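Local structure of quinone oxidoreductase (Coxiella burnetii, 3TQH) at residues 43-48 with 302-307; 290-295 with 314-319. The protein binds NADPH and probably uses it to reduce quinones, as a member of the medium-chain dehydrogenase/reductase family. One frame throughout, in Å; residues are numbered along the deposited sequence.

Overall arrangement
Contacts 1 and 2 adjoin, their centres about 9 Å apart. Strand 291-295, helix 300-308 and strand 315-319 form a beta-alpha-beta unit: contact 2 pairs its two strands, and contact 1 sets its helix against residues 43-48, where strand 36-44 gives way to helix 47-53. Strands 36-44 and 315-319 are antiparallel neighbours in the same sheet, so the contacts also touch directly, through hydrogen bonds of Phe318 N to Ala43 O (2.7 Å) and Lys315 NZ to Leu45 O (2.9 Å). The NADPH lies beside both: Pro47 of contact 1 meets it, while the Lys315 side chain of contact 2 comes to about 5 Å from it, nearest atoms.

Contact 1: residues 43-48 with 302-307; sequences ASLNPI and TAHELL. With NDP (NADPH dihydro-nicotinamide-adenine-dinucleotide phosphate), chain B.
The imidazole of His304 meets Leu45 at its edge: CD2 of the ring lies 3.8 Å from Leu45 CD2, which sits close to the ring plane. Both ring nitrogens have partners beyond the two segments, NE2 with the hydroxyl of Tyr108 and ND1 with Arg53, and these two bonds would fix the rotation of the ring. The same Leu45 methyl also reaches Ala303 CB, again at 3.8 Å, wedging between neighbouring residues of the helix. One turn further on, Leu307 turns CD2 back toward the other segment, 4.0 Å from Leu45 CB and 3.4 Å from Asn46 O. Its CG stands opposite the backbone N (chi1 -168°), which carries the branch out from the helix to the backbone at Asn46 and Pro47. In this way helix 300-308, the crossover of a beta-alpha-beta unit, packs on the turn from strand 36-44 into helix 47-53, in a fold with a GroES-like part and a Rossmann-type part as in other medium-chain dehydrogenases. Past the turn, Pro47 touches the cofactor diphosphate with CG and CD. Pro47 CD is 3.2 Å from the nicotinamide-side phosphate oxygen O1N of NADPH, and Pro47 CG is 3.4 Å from the bridging oxygen O3.

Contact 2: residues 290-295 with 314-319; sequences EISRIF and GKLVFK
Lys315 O is held by Ser292 N at 3.0 Å, the donor tilted 15° out of the carbonyl plane, and it also receives a CA-H...O contact from Ile291 CA. The N-H of the same residue goes to Glu290 O at 2.8 Å. Gly314, just before it, has a positive phi and brings its CA to that Glu290 carbonyl in a CA-H...O contact. Further along, Val317 N binds Arg293 O, Phe295 N binds Val317 O at 2.8 Å in an almost straight bond (173° at the hydrogen), and Lys319 N closes the series on Phe295 O. Between Ile291 and Arg293 the register slips by one residue, a beta bulge that Ser292 occupies; its OG bonds Arg313 O, just ahead of strand 315-319. The two strands run parallel, with a modest twist between them, and helix 300-308 connects them in a beta-alpha-beta crossover. The sheet they belong to continues antiparallel through strand 36-44.

Ile291, Ile294 and Val317 share a face with Lys315, whose NZ leads away to Leu45 O, and helix 128-133 packs on the three apolar residues. Val317 sets CG1 between its backbone N and carbonyl carbon (chi1 65°), bringing this methyl to 3.5 Å from Ile291 CG2 while Ile294 lies alongside, pointing the same way. The face of Arg293, Phe295, Leu316 and Phe318 turns to helix 300-308. Here Arg293 CG rests 3.6 Å above the Phe295 ring plane, off toward the rim, and the guanidinium runs on to a salt bridge with Glu299. Leu316 CD2 meets the edge of the same ring, 4.0 Å from Phe295 CE2, and Phe318 CD1 packs 3.6 Å from Phe295 CB.

Contact 1: residues 43-48 with 302-307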
# COMPACT_ATOMS: atom_id res chain seq x y z
N ALA A 43 -7.49 8.15 -6.82
CA ALA A 43 -7.02 7.91 -5.45
C ALA A 43 -7.29 6.46 -5.05
O ALA A 43 -8.42 5.98 -5.15
CB ALA A 43 -7.72 8.85 -4.49
N SER A 44 -6.26 5.75 -4.60
CA SER A 44 -6.40 4.33 -4.31
C SER A 44 -6.65 4.09 -2.84
O SER A 44 -6.32 4.91 -1.99
CB SER A 44 -5.17 3.55 -4.76
OG SER A 44 -4.01 3.90 -4.03
N LEU A 45 -7.27 2.94 -2.56
CA LEU A 45 -7.57 2.51 -1.20
C LEU A 45 -6.47 1.61 -0.66
O LEU A 45 -5.91 0.79 -1.38
CB LEU A 45 -8.90 1.75 -1.17
CG LEU A 45 -10.16 2.57 -1.46
CD1 LEU A 45 -10.32 2.80 -2.95
CD2 LEU A 45 -11.39 1.87 -0.88
N ASN A 46 -6.19 1.77 0.63
CA ASN A 46 -5.29 0.88 1.36
C ASN A 46 -5.96 0.46 2.66
O ASN A 46 -6.78 1.20 3.19
CB ASN A 46 -3.98 1.60 1.66
CG ASN A 46 -3.23 1.99 0.41
OD1 ASN A 46 -3.42 3.09 -0.11
ND2 ASN A 46 -2.40 1.08 -0.09
N PRO A 47 -5.60 -0.71 3.20
CA PRO A 47 -6.15 -1.16 4.48
C PRO A 47 -6.02 -0.15 5.65
O PRO A 47 -6.92 -0.07 6.49
CB PRO A 47 -5.33 -2.42 4.78
CG PRO A 47 -5.02 -2.97 3.42
CD PRO A 47 -4.78 -1.77 2.56
N ILE A 48 -4.91 0.58 5.69
CA ILE A 48 -4.73 1.66 6.67
C ILE A 48 -5.96 2.59 6.70
O ILE A 48 -6.31 3.10 7.76
CB ILE A 48 -3.43 2.48 6.40
CG1 ILE A 48 -3.11 3.41 7.57
CG2 ILE A 48 -3.55 3.28 5.13
CD1 ILE A 48 -2.31 2.76 8.66
N THR A 302 -19.43 0.92 0.10
CA THR A 302 -19.28 -0.36 -0.60
C THR A 302 -17.82 -0.76 -0.74
O THR A 302 -17.44 -1.90 -0.44
CB THR A 302 -19.92 -0.28 -2.00
OG1 THR A 302 -21.27 0.17 -1.88
CG2 THR A 302 -19.90 -1.64 -2.68
N ALA A 303 -17.00 0.19 -1.20
CA ALA A 303 -15.57 -0.02 -1.41
C ALA A 303 -14.86 -0.45 -0.14
O ALA A 303 -14.04 -1.37 -0.15
CB ALA A 303 -14.93 1.26 -1.96
N HIS A 304 -15.17 0.23 0.96
CA HIS A 304 -14.58 -0.09 2.26
C HIS A 304 -15.04 -1.44 2.81
O HIS A 304 -14.25 -2.15 3.43
CB HIS A 304 -14.84 1.04 3.27
CG HIS A 304 -13.66 1.94 3.46
ND1 HIS A 304 -13.23 2.34 4.71
CD2 HIS A 304 -12.80 2.48 2.58
CE1 HIS A 304 -12.16 3.10 4.58
NE2 HIS A 304 -11.88 3.21 3.29
N GLU A 305 -16.30 -1.80 2.57
CA GLU A 305 -16.81 -3.13 2.93
C GLU A 305 -16.03 -4.23 2.21
O GLU A 305 -15.68 -5.25 2.80
CB GLU A 305 -18.30 -3.27 2.60
CG GLU A 305 -19.24 -2.36 3.40
CD GLU A 305 -20.68 -2.42 2.90
OE1 GLU A 305 -20.99 -3.26 2.02
OE2 GLU A 305 -21.52 -1.63 3.39
N LEU A 306 -15.77 -4.02 0.92
CA LEU A 306 -15.03 -4.99 0.11
C LEU A 306 -13.59 -5.08 0.60
O LEU A 306 -13.08 -6.18 0.83
CB LEU A 306 -15.06 -4.60 -1.37
CG LEU A 306 -14.44 -5.60 -2.36
CD1 LEU A 306 -15.08 -6.98 -2.25
CD2 LEU A 306 -14.53 -5.07 -3.80
N LEU A 307 -12.95 -3.93 0.78
CA LEU A 307 -11.57 -3.87 1.27
C LEU A 307 -11.38 -4.57 2.63
O LEU A 307 -10.38 -5.27 2.84
CB LEU A 307 -11.11 -2.41 1.36
CG LEU A 307 -9.62 -2.14 1.58
CD1 LEU A 307 -8.82 -2.54 0.34
CD2 LEU A 307 -9.39 -0.67 1.95
PA NDP B . -4.72 -6.27 1.07
O1A NDP B . -6.05 -6.02 1.66
O2A NDP B . -4.62 -5.75 -0.30
O5B NDP B . -4.42 -7.85 1.05
C5B NDP B . -5.46 -8.74 0.71
C4B NDP B . -4.89 -10.13 0.46
O4B NDP B . -4.62 -10.75 1.70
C3B NDP B . -5.83 -11.07 -0.29
O3B NDP B . -5.37 -11.26 -1.60
C2B NDP B . -5.83 -12.36 0.52
O2B NDP B . -5.57 -13.50 -0.27
C1B NDP B . -4.71 -12.15 1.52
N9A NDP B . -4.92 -12.79 2.83
C8A NDP B . -5.91 -12.50 3.74
N7A NDP B . -5.73 -13.29 4.82
C5A NDP B . -4.65 -14.06 4.62
C6A NDP B . -4.05 -15.03 5.40
N6A NDP B . -4.56 -15.32 6.59
N1A NDP B . -2.93 -15.69 4.94
C2A NDP B . -2.42 -15.37 3.69
N3A NDP B . -3.01 -14.40 2.91
C4A NDP B . -4.12 -13.76 3.37
O3 NDP B . -3.56 -5.67 2.01
PN NDP B . -2.21 -4.93 1.53
O1N NDP B . -2.55 -3.58 1.04
O2N NDP B . -1.36 -5.80 0.70
O5D NDP B . -1.49 -4.75 2.96
C5D NDP B . -1.24 -5.86 3.81
C4D NDP B . -0.95 -5.36 5.22
O4D NDP B . 0.21 -4.55 5.22
C3D NDP B . -2.09 -4.53 5.77
O3D NDP B . -2.36 -4.92 7.10
C2D NDP B . -1.59 -3.10 5.70
O2D NDP B . -2.15 -2.27 6.69
C1D NDP B . -0.08 -3.30 5.84
N1N NDP B . 0.76 -2.23 5.24
C2N NDP B . 1.75 -1.68 6.01
C3N NDP B . 2.55 -0.63 5.56
C7N NDP B . 3.62 -0.04 6.43
O7N NDP B . 4.39 1.03 5.91
N7N NDP B . 3.83 -0.52 7.65
C4N NDP B . 2.31 -0.10 4.18
C5N NDP B . 1.22 -0.75 3.38
C6N NDP B . 0.51 -1.80 3.95
P2B NDP B . -6.73 -14.58 -0.59
O1X NDP B . -6.23 -15.50 -1.68
O2X NDP B . -7.97 -13.88 -1.07
O3X NDP B . -7.06 -15.41 0.62

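Contact 2: residues 290-295 with 314-319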
# COMPACT_ATOMS: atom_id res chain seq x y z
N GLU A 290 -2.41 -4.61 -10.80
CA GLU A 290 -3.73 -5.19 -10.92
C GLU A 290 -4.74 -4.30 -10.22
O GLU A 290 -4.74 -4.20 -9.00
CB GLU A 290 -3.74 -6.60 -10.30
CG GLU A 290 -5.11 -7.27 -10.25
CD GLU A 290 -5.70 -7.53 -11.62
OE1 GLU A 290 -4.93 -7.66 -12.59
OE2 GLU A 290 -6.95 -7.60 -11.71
N ILE A 291 -5.59 -3.65 -11.01
CA ILE A 291 -6.71 -2.90 -10.48
C ILE A 291 -7.96 -3.77 -10.66
O ILE A 291 -8.47 -3.93 -11.77
CB ILE A 291 -6.86 -1.56 -11.21
CG1 ILE A 291 -5.59 -0.72 -11.02
CG2 ILE A 291 -8.09 -0.80 -10.69
CD1 ILE A 291 -5.49 0.46 -11.98
N SER A 292 -8.44 -4.36 -9.57
CA SER A 292 -9.56 -5.30 -9.65
C SER A 292 -10.93 -4.60 -9.72
O SER A 292 -11.86 -5.12 -10.34
CB SER A 292 -9.52 -6.32 -8.50
OG SER A 292 -9.56 -5.68 -7.24
N ARG A 293 -11.06 -3.44 -9.09
CA ARG A 293 -12.28 -2.66 -9.25
C ARG A 293 -12.07 -1.15 -9.14
O ARG A 293 -11.26 -0.68 -8.36
CB ARG A 293 -13.37 -3.13 -8.28
CG ARG A 293 -14.64 -2.33 -8.45
CD ARG A 293 -15.91 -2.99 -7.96
NE ARG A 293 -16.96 -1.97 -7.98
CZ ARG A 293 -17.62 -1.56 -9.06
NH1 ARG A 293 -17.40 -2.12 -10.26
NH2 ARG A 293 -18.53 -0.61 -8.95
N ILE A 294 -12.83 -0.41 -9.95
CA ILE A 294 -12.79 1.04 -10.01
C ILE A 294 -14.10 1.57 -9.44
O ILE A 294 -15.17 1.21 -9.92
CB ILE A 294 -12.67 1.53 -11.47
CG1 ILE A 294 -11.45 0.91 -12.16
CG2 ILE A 294 -12.60 3.06 -11.52
CD1 ILE A 294 -11.37 1.18 -13.65
N PHE A 295 -14.00 2.45 -8.45
CA PHE A 295 -15.17 3.03 -7.77
C PHE A 295 -15.29 4.54 -7.99
O PHE A 295 -14.29 5.22 -8.20
CB PHE A 295 -15.07 2.82 -6.25
CG PHE A 295 -15.22 1.39 -5.82
CD1 PHE A 295 -16.47 0.86 -5.56
CD2 PHE A 295 -14.10 0.60 -5.63
CE1 PHE A 295 -16.62 -0.45 -5.14
CE2 PHE A 295 -14.24 -0.72 -5.20
CZ PHE A 295 -15.50 -1.24 -4.96
N GLY A 314 -5.20 -7.55 -5.79
CA GLY A 314 -4.63 -6.30 -6.30
C GLY A 314 -5.15 -5.05 -5.59
O GLY A 314 -5.18 -4.99 -4.36
N LYS A 315 -5.56 -4.06 -6.37
CA LYS A 315 -5.89 -2.73 -5.85
C LYS A 315 -7.32 -2.32 -6.17
O LYS A 315 -7.83 -2.62 -7.25
CB LYS A 315 -4.94 -1.68 -6.43
CG LYS A 315 -3.50 -1.77 -5.96
CD LYS A 315 -3.32 -1.52 -4.46
CE LYS A 315 -3.72 -0.10 -4.04
NZ LYS A 315 -3.40 0.16 -2.61
N LEU A 316 -7.94 -1.63 -5.21
CA LEU A 316 -9.19 -0.91 -5.45
C LEU A 316 -8.80 0.55 -5.63
O LEU A 316 -7.86 1.03 -4.99
CB LEU A 316 -10.15 -1.04 -4.26
CG LEU A 316 -10.52 -2.45 -3.79
CD1 LEU A 316 -11.47 -2.35 -2.60
CD2 LEU A 316 -11.14 -3.27 -4.91
N VAL A 317 -9.51 1.25 -6.51
CA VAL A 317 -9.19 2.65 -6.78
C VAL A 317 -10.44 3.50 -7.04
O VAL A 317 -11.42 3.03 -7.63
CB VAL A 317 -8.20 2.77 -7.97
CG1 VAL A 317 -8.84 2.28 -9.26
CG2 VAL A 317 -7.70 4.21 -8.11
N PHE A 318 -10.40 4.73 -6.55
CA PHE A 318 -11.42 5.72 -6.87
C PHE A 318 -11.01 6.46 -8.14
O PHE A 318 -9.89 6.97 -8.24
CB PHE A 318 -11.59 6.74 -5.73
CG PHE A 318 -12.27 6.20 -4.51
CD1 PHE A 318 -13.55 5.68 -4.59
CD2 PHE A 318 -11.63 6.25 -3.27
CE1 PHE A 318 -14.19 5.19 -3.45
CE2 PHE A 318 -12.26 5.76 -2.13
CZ PHE A 318 -13.54 5.23 -2.22
N LYS A 319 -11.92 6.51 -9.10
CA LYS A 319 -11.78 7.40 -10.23
C LYS A 319 -12.53 8.68 -9.87
O LYS A 319 -13.75 8.69 -9.78
CB LYS A 319 -12.37 6.78 -11.50
CG LYS A 319 -12.51 7.73 -12.68
CD LYS A 319 -13.13 7.04 -13.89
CE LYS A 319 -12.19 7.00 -15.07
NZ LYS A 319 -11.82 8.38 -15.53